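Local coordinates for adenosine monophosphate-protein transferase FICD homolog (Caenorhabditis elegans, PDB 5JJ6) that belongs to the Fic/DOC (Fido) family and joins a tetratricopeptide-type helical region to a mainly helical Fic core, at residues B[57-62]-B[79-84]; B[73-78]-B[325-330]. All coordinates share one frame; numbering follows the deposited sequence.

Interaction 1 (B[57-62]-B[79-84])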
loop_
_atom_site.group_PDB
_atom_site.type_symbol
_atom_site.label_atom_id
_atom_site.label_comp_id
_atom_site.label_asym_id
_atom_site.label_seq_id
_atom_site.Cartn_x
_atom_site.Cartn_y
_atom_site.Cartn_z
ATOM N N ILE B 57 36.362 -24.171 23.918
ATOM C CA ILE B 57 36.852 -23.890 22.570
ATOM C C ILE B 57 36.950 -22.397 22.346
ATOM O O ILE B 57 37.940 -21.914 21.812
ATOM C CB ILE B 57 35.936 -24.508 21.485
ATOM C CG1 ILE B 57 36.126 -26.016 21.438
ATOM C CG2 ILE B 57 36.226 -23.932 20.100
ATOM C CD1 ILE B 57 35.019 -26.695 20.715
ATOM N N LEU B 58 35.914 -21.674 22.765
ATOM C CA LEU B 58 35.890 -20.217 22.665
ATOM C C LEU B 58 37.046 -19.575 23.418
ATOM O O LEU B 58 37.703 -18.663 22.903
ATOM C CB LEU B 58 34.562 -19.670 23.182
ATOM C CG LEU B 58 33.436 -19.764 22.141
ATOM C CD1 LEU B 58 32.076 -19.513 22.763
ATOM C CD2 LEU B 58 33.692 -18.800 21.003
ATOM N N ILE B 59 37.294 -20.061 24.633
ATOM C CA ILE B 59 38.370 -19.545 25.461
ATOM C C ILE B 59 39.732 -19.792 24.803
ATOM O O ILE B 59 40.555 -18.869 24.691
ATOM C CB ILE B 59 38.312 -20.157 26.861
ATOM C CG1 ILE B 59 37.187 -19.496 27.662
ATOM C CG2 ILE B 59 39.633 -19.969 27.597
ATOM C CD1 ILE B 59 36.900 -20.153 29.014
ATOM N N GLU B 60 39.968 -21.030 24.370
ATOM C CA GLU B 60 41.236 -21.380 23.721
ATOM C C GLU B 60 41.483 -20.555 22.446
ATOM O O GLU B 60 42.545 -19.934 22.268
ATOM C CB GLU B 60 41.277 -22.875 23.394
ATOM C CG GLU B 60 42.628 -23.364 22.872
ATOM C CD GLU B 60 43.732 -23.350 23.935
ATOM O OE1 GLU B 60 43.413 -23.311 25.149
ATOM O OE2 GLU B 60 44.925 -23.382 23.549
ATOM N N MET B 61 40.477 -20.556 21.573
ATOM C CA MET B 61 40.491 -19.785 20.339
ATOM C C MET B 61 40.842 -18.343 20.670
ATOM O O MET B 61 41.667 -17.717 20.007
ATOM C CB MET B 61 39.128 -19.861 19.662
ATOM C CG MET B 61 39.001 -19.050 18.407
ATOM S SD MET B 61 40.333 -19.436 17.260
ATOM C CE MET B 61 39.827 -21.071 16.740
ATOM N N GLY B 62 40.231 -17.850 21.742
ATOM C CA GLY B 62 40.489 -16.522 22.264
ATOM C C GLY B 62 41.959 -16.294 22.548
ATOM O O GLY B 62 42.537 -15.307 22.103
ATOM N N VAL B 79 33.960 -12.803 25.656
ATOM C CA VAL B 79 32.616 -12.312 25.920
ATOM C C VAL B 79 31.571 -13.377 25.593
ATOM O O VAL B 79 30.634 -13.597 26.380
ATOM C CB VAL B 79 32.308 -11.031 25.122
ATOM C CG1 VAL B 79 30.838 -10.636 25.292
ATOM C CG2 VAL B 79 33.231 -9.889 25.555
ATOM N N LYS B 80 31.734 -14.052 24.451
ATOM C CA LYS B 80 30.822 -15.146 24.115
ATOM C C LYS B 80 30.902 -16.329 25.092
ATOM O O LYS B 80 29.867 -16.897 25.476
ATOM C CB LYS B 80 31.069 -15.635 22.691
ATOM C CG LYS B 80 30.185 -14.907 21.679
ATOM C CD LYS B 80 30.593 -15.119 20.232
ATOM C CE LYS B 80 30.007 -16.378 19.645
ATOM N NZ LYS B 80 30.155 -16.304 18.157
ATOM N N ALA B 81 32.119 -16.698 25.492
ATOM C CA ALA B 81 32.287 -17.781 26.448
ATOM C C ALA B 81 31.574 -17.456 27.759
ATOM O O ALA B 81 30.863 -18.287 28.330
ATOM C CB ALA B 81 33.748 -18.049 26.690
ATOM N N LEU B 82 31.752 -16.242 28.246
ATOM C CA LEU B 82 31.120 -15.895 29.504
ATOM C C LEU B 82 29.603 -15.814 29.335
ATOM O O LEU B 82 28.859 -16.142 30.257
ATOM C CB LEU B 82 31.681 -14.577 30.037
ATOM C CG LEU B 82 31.040 -13.996 31.295
ATOM C CD1 LEU B 82 31.222 -14.897 32.525
ATOM C CD2 LEU B 82 31.572 -12.582 31.537
ATOM N N ALA B 83 29.136 -15.429 28.150
ATOM C CA ALA B 83 27.691 -15.269 27.969
ATOM C C ALA B 83 26.982 -16.614 27.890
ATOM O O ALA B 83 25.880 -16.769 28.415
ATOM C CB ALA B 83 27.387 -14.439 26.734
ATOM N N TYR B 84 27.634 -17.583 27.251
ATOM C CA TYR B 84 27.074 -18.921 27.087
ATOM C C TYR B 84 27.173 -19.729 28.368
ATOM O O TYR B 84 26.433 -20.683 28.568
ATOM C CB TYR B 84 27.781 -19.685 25.969
ATOM C CG TYR B 84 27.562 -19.104 24.587
ATOM C CD1 TYR B 84 26.536 -18.205 24.349
ATOM C CD2 TYR B 84 28.353 -19.496 23.512
ATOM C CE1 TYR B 84 26.336 -17.682 23.100
ATOM C CE2 TYR B 84 28.162 -18.977 22.262
ATOM C CZ TYR B 84 27.149 -18.070 22.060
ATOM O OH TYR B 84 26.930 -17.541 20.805
#

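Interaction 2 (B[73-78]-B[325-330])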
loop_
_atom_site.group_PDB
_atom_site.type_symbol
_atom_site.label_atom_id
_atom_site.label_comp_id
_atom_site.label_asym_id
_atom_site.label_seq_id
_atom_site.Cartn_x
_atom_site.Cartn_y
_atom_site.Cartn_z
ATOM N N GLU B 73 39.206 -9.452 18.616
ATOM C CA GLU B 73 38.590 -10.737 18.373
ATOM C C GLU B 73 38.735 -11.665 19.595
ATOM O O GLU B 73 37.808 -12.419 19.943
ATOM C CB GLU B 73 39.175 -11.378 17.115
ATOM C CG GLU B 73 38.275 -12.481 16.593
ATOM C CD GLU B 73 36.885 -11.958 16.227
ATOM O OE1 GLU B 73 36.762 -10.753 15.877
ATOM O OE2 GLU B 73 35.911 -12.743 16.344
ATOM N N ALA B 74 39.881 -11.574 20.266
ATOM C CA ALA B 74 40.126 -12.361 21.469
ATOM C C ALA B 74 39.090 -12.019 22.532
ATOM O O ALA B 74 38.418 -12.908 23.112
ATOM C CB ALA B 74 41.513 -12.105 21.992
ATOM N N ASP B 75 38.982 -10.719 22.791
ATOM C CA ASP B 75 37.967 -10.195 23.688
ATOM C C ASP B 75 36.561 -10.691 23.300
ATOM O O ASP B 75 35.770 -11.068 24.158
ATOM C CB ASP B 75 38.024 -8.673 23.697
ATOM C CG ASP B 75 36.894 -8.060 24.473
ATOM O OD1 ASP B 75 35.795 -7.892 23.888
ATOM O OD2 ASP B 75 37.101 -7.737 25.660
ATOM N N GLN B 76 36.257 -10.707 22.006
ATOM C CA GLN B 76 34.959 -11.223 21.541
ATOM C C GLN B 76 34.715 -12.695 21.909
ATOM O O GLN B 76 33.596 -13.076 22.313
ATOM C CB GLN B 76 34.831 -10.993 20.038
ATOM C CG GLN B 76 34.359 -9.595 19.787
ATOM C CD GLN B 76 33.031 -9.339 20.470
ATOM O OE1 GLN B 76 32.051 -10.020 20.180
ATOM N NE2 GLN B 76 32.995 -8.395 21.407
ATOM N N CYS B 77 35.747 -13.518 21.730
ATOM C CA CYS B 77 35.705 -14.899 22.193
ATOM C C CYS B 77 35.388 -15.000 23.693
ATOM O O CYS B 77 34.528 -15.795 24.098
ATOM C CB CYS B 77 37.032 -15.609 21.916
ATOM S SG CYS B 77 37.333 -16.032 20.193
ATOM N N TYR B 78 36.093 -14.216 24.516
ATOM C CA TYR B 78 35.864 -14.284 25.965
ATOM C C TYR B 78 34.443 -13.848 26.319
ATOM O O TYR B 78 33.787 -14.459 27.168
ATOM C CB TYR B 78 36.871 -13.433 26.730
ATOM C CG TYR B 78 38.313 -13.785 26.453
ATOM C CD1 TYR B 78 38.691 -15.094 26.192
ATOM C CD2 TYR B 78 39.300 -12.798 26.448
ATOM C CE1 TYR B 78 40.010 -15.413 25.928
ATOM C CE2 TYR B 78 40.611 -13.106 26.192
ATOM C CZ TYR B 78 40.961 -14.413 25.930
ATOM O OH TYR B 78 42.268 -14.719 25.662
ATOM N N ASP B 325 26.343 -7.224 24.548
ATOM C CA ASP B 325 27.455 -6.472 24.000
ATOM C C ASP B 325 27.132 -5.744 22.687
ATOM O O ASP B 325 27.056 -6.350 21.616
ATOM C CB ASP B 325 28.639 -7.410 23.816
ATOM C CG ASP B 325 29.906 -6.676 23.509
ATOM O OD1 ASP B 325 29.858 -5.429 23.546
ATOM O OD2 ASP B 325 30.946 -7.338 23.246
ATOM N N LEU B 326 26.948 -4.434 22.779
ATOM C CA LEU B 326 26.612 -3.629 21.622
ATOM C C LEU B 326 27.844 -3.183 20.853
ATOM O O LEU B 326 27.733 -2.465 19.874
ATOM C CB LEU B 326 25.798 -2.412 22.034
ATOM C CG LEU B 326 24.304 -2.670 21.919
ATOM C CD1 LEU B 326 23.498 -1.515 22.430
ATOM C CD2 LEU B 326 23.941 -2.955 20.452
ATOM N N ARG B 327 29.025 -3.572 21.307
ATOM C CA ARG B 327 30.244 -3.042 20.702
ATOM C C ARG B 327 30.480 -3.551 19.277
ATOM O O ARG B 327 30.815 -2.754 18.406
ATOM C CB ARG B 327 31.466 -3.338 21.592
ATOM C CG ARG B 327 31.396 -2.664 22.986
ATOM C CD ARG B 327 32.549 -3.114 23.844
ATOM N NE ARG B 327 32.560 -4.569 23.919
ATOM C CZ ARG B 327 33.587 -5.294 24.337
ATOM N NH1 ARG B 327 34.710 -4.699 24.698
ATOM N NH2 ARG B 327 33.504 -6.614 24.352
ATOM N N PRO B 328 30.290 -4.860 19.021
ATOM C CA PRO B 328 30.478 -5.305 17.635
ATOM C C PRO B 328 29.608 -4.555 16.623
ATOM O O PRO B 328 30.093 -4.194 15.545
ATOM C CB PRO B 328 30.083 -6.781 17.690
ATOM C CG PRO B 328 30.373 -7.193 19.064
ATOM C CD PRO B 328 30.043 -6.003 19.918
ATOM N N PHE B 329 28.353 -4.312 16.978
ATOM C CA PHE B 329 27.445 -3.598 16.090
ATOM C C PHE B 329 27.935 -2.170 15.875
ATOM O O PHE B 329 27.993 -1.702 14.739
ATOM C CB PHE B 329 26.027 -3.600 16.653
ATOM C CG PHE B 329 25.017 -2.949 15.757
ATOM C CD1 PHE B 329 24.874 -3.350 14.440
ATOM C CD2 PHE B 329 24.205 -1.934 16.236
ATOM C CE1 PHE B 329 23.932 -2.746 13.601
ATOM C CE2 PHE B 329 23.263 -1.327 15.413
ATOM C CZ PHE B 329 23.122 -1.735 14.089
ATOM N N VAL B 330 28.318 -1.493 16.955
ATOM C CA VAL B 330 28.862 -0.145 16.833
ATOM C C VAL B 330 30.059 -0.121 15.892
ATOM O O VAL B 330 30.183 0.771 15.056
ATOM C CB VAL B 330 29.283 0.434 18.200
ATOM C CG1 VAL B 330 30.178 1.650 18.014
ATOM C CG2 VAL B 330 28.057 0.796 19.010
#

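Interaction 1 (B[57-62]-B[79-84])
L58 leans across the groove between the two helices and reaches A81 by its stem and Y84 by its tip. CB of L58 meets CB of A81 at 3.9 Å, where the two backbones come nearest. Farther out, the L58 and Y84 side chains cross at about a right angle, and CD1 of L58 approaches the ring obliquely, 3.8 Å from CD2 of Y84. The same methyl lies 4.0 Å from CB of K80 and also touches the backbone N of A81; beyond its CB the K80 chain bends and leads off. With CG of L58 held beside its own backbone N (chi1 -81°), the branch is directed toward these three residues. The axes of the two segments approach to 8.8 Å with 165° between their directions, nearly antiparallel, as in the helical hairpins of the tetratricopeptide-type region of FICD proteins. The small A81 suits this close packing: its methyl is also met by the flank of I59, whose CG1 lies 3.9 Å from CB of A81. I59 also touches E90 and L94 of helix 89-120. The Y84 ring has O of K80 above one face, 3.3 Å from its plane and offset toward the rim, and it further touches T53 and L323 in loops.

Interaction 2 (B[73-78]-B[325-330])
Q76 overlaps the edge of P328 with the carbonyl end of its amide, OE1 of Q76 lying 3.5 Å from CG of P328, while the other end of the amide bonds to D325. NE2 of Q76 donates to OD2 of D325 at 2.9 Å and 157°, the acceptor lying in the amide plane and met nearly along its C-O axis. A bend at chi2 (-58°) turns the Q76 amide toward the other segment. From the opposite face of the carboxylate, NH2 of R327 reaches the same OD2, and NE of R327 takes OD1 of D325, a side-on grip by two nitrogens. OD1 of D325 also accepts from the backbone N of R327, a capping bond at the start of helix 327-346, which packs on helix 263-277 of the Fic fold. D75, D325 and R327 form a salt-bridge network in which the arginine probably offsets two buried acids. The gripped guanidinium extends NH2 to OD1 of D75, 2.7 Å away; OD1 accepts with its syn lone pair but lies off the guanidinium plane, and the bond is less straight than the others. The carboxylate and guanidinium planes stand 70° apart. OD2 of D75 is hydrogen-bonded to OG1 of T98 in helix 89-120.

Interactions 1 and 2 share helix 71-84: its C-terminal part faces helix 55-67 in interaction 1, and the turns just before it reach the start of helix 327-346 in interaction 2. Their centres are 11 Å apart and they touch, for example where CG2 of V79 packs against NH2 of R327 at 3.5 Å. Along the chain the segments interleave as 57-62, 73-78, 79-84 and 325-330. Interaction 1 is therefore local, between successive helices, whereas interaction 2 spans 247 residues and fastens the tetratricopeptide-type region to a helix packed on the Fic fold. Helix 89-120 borders both contacts.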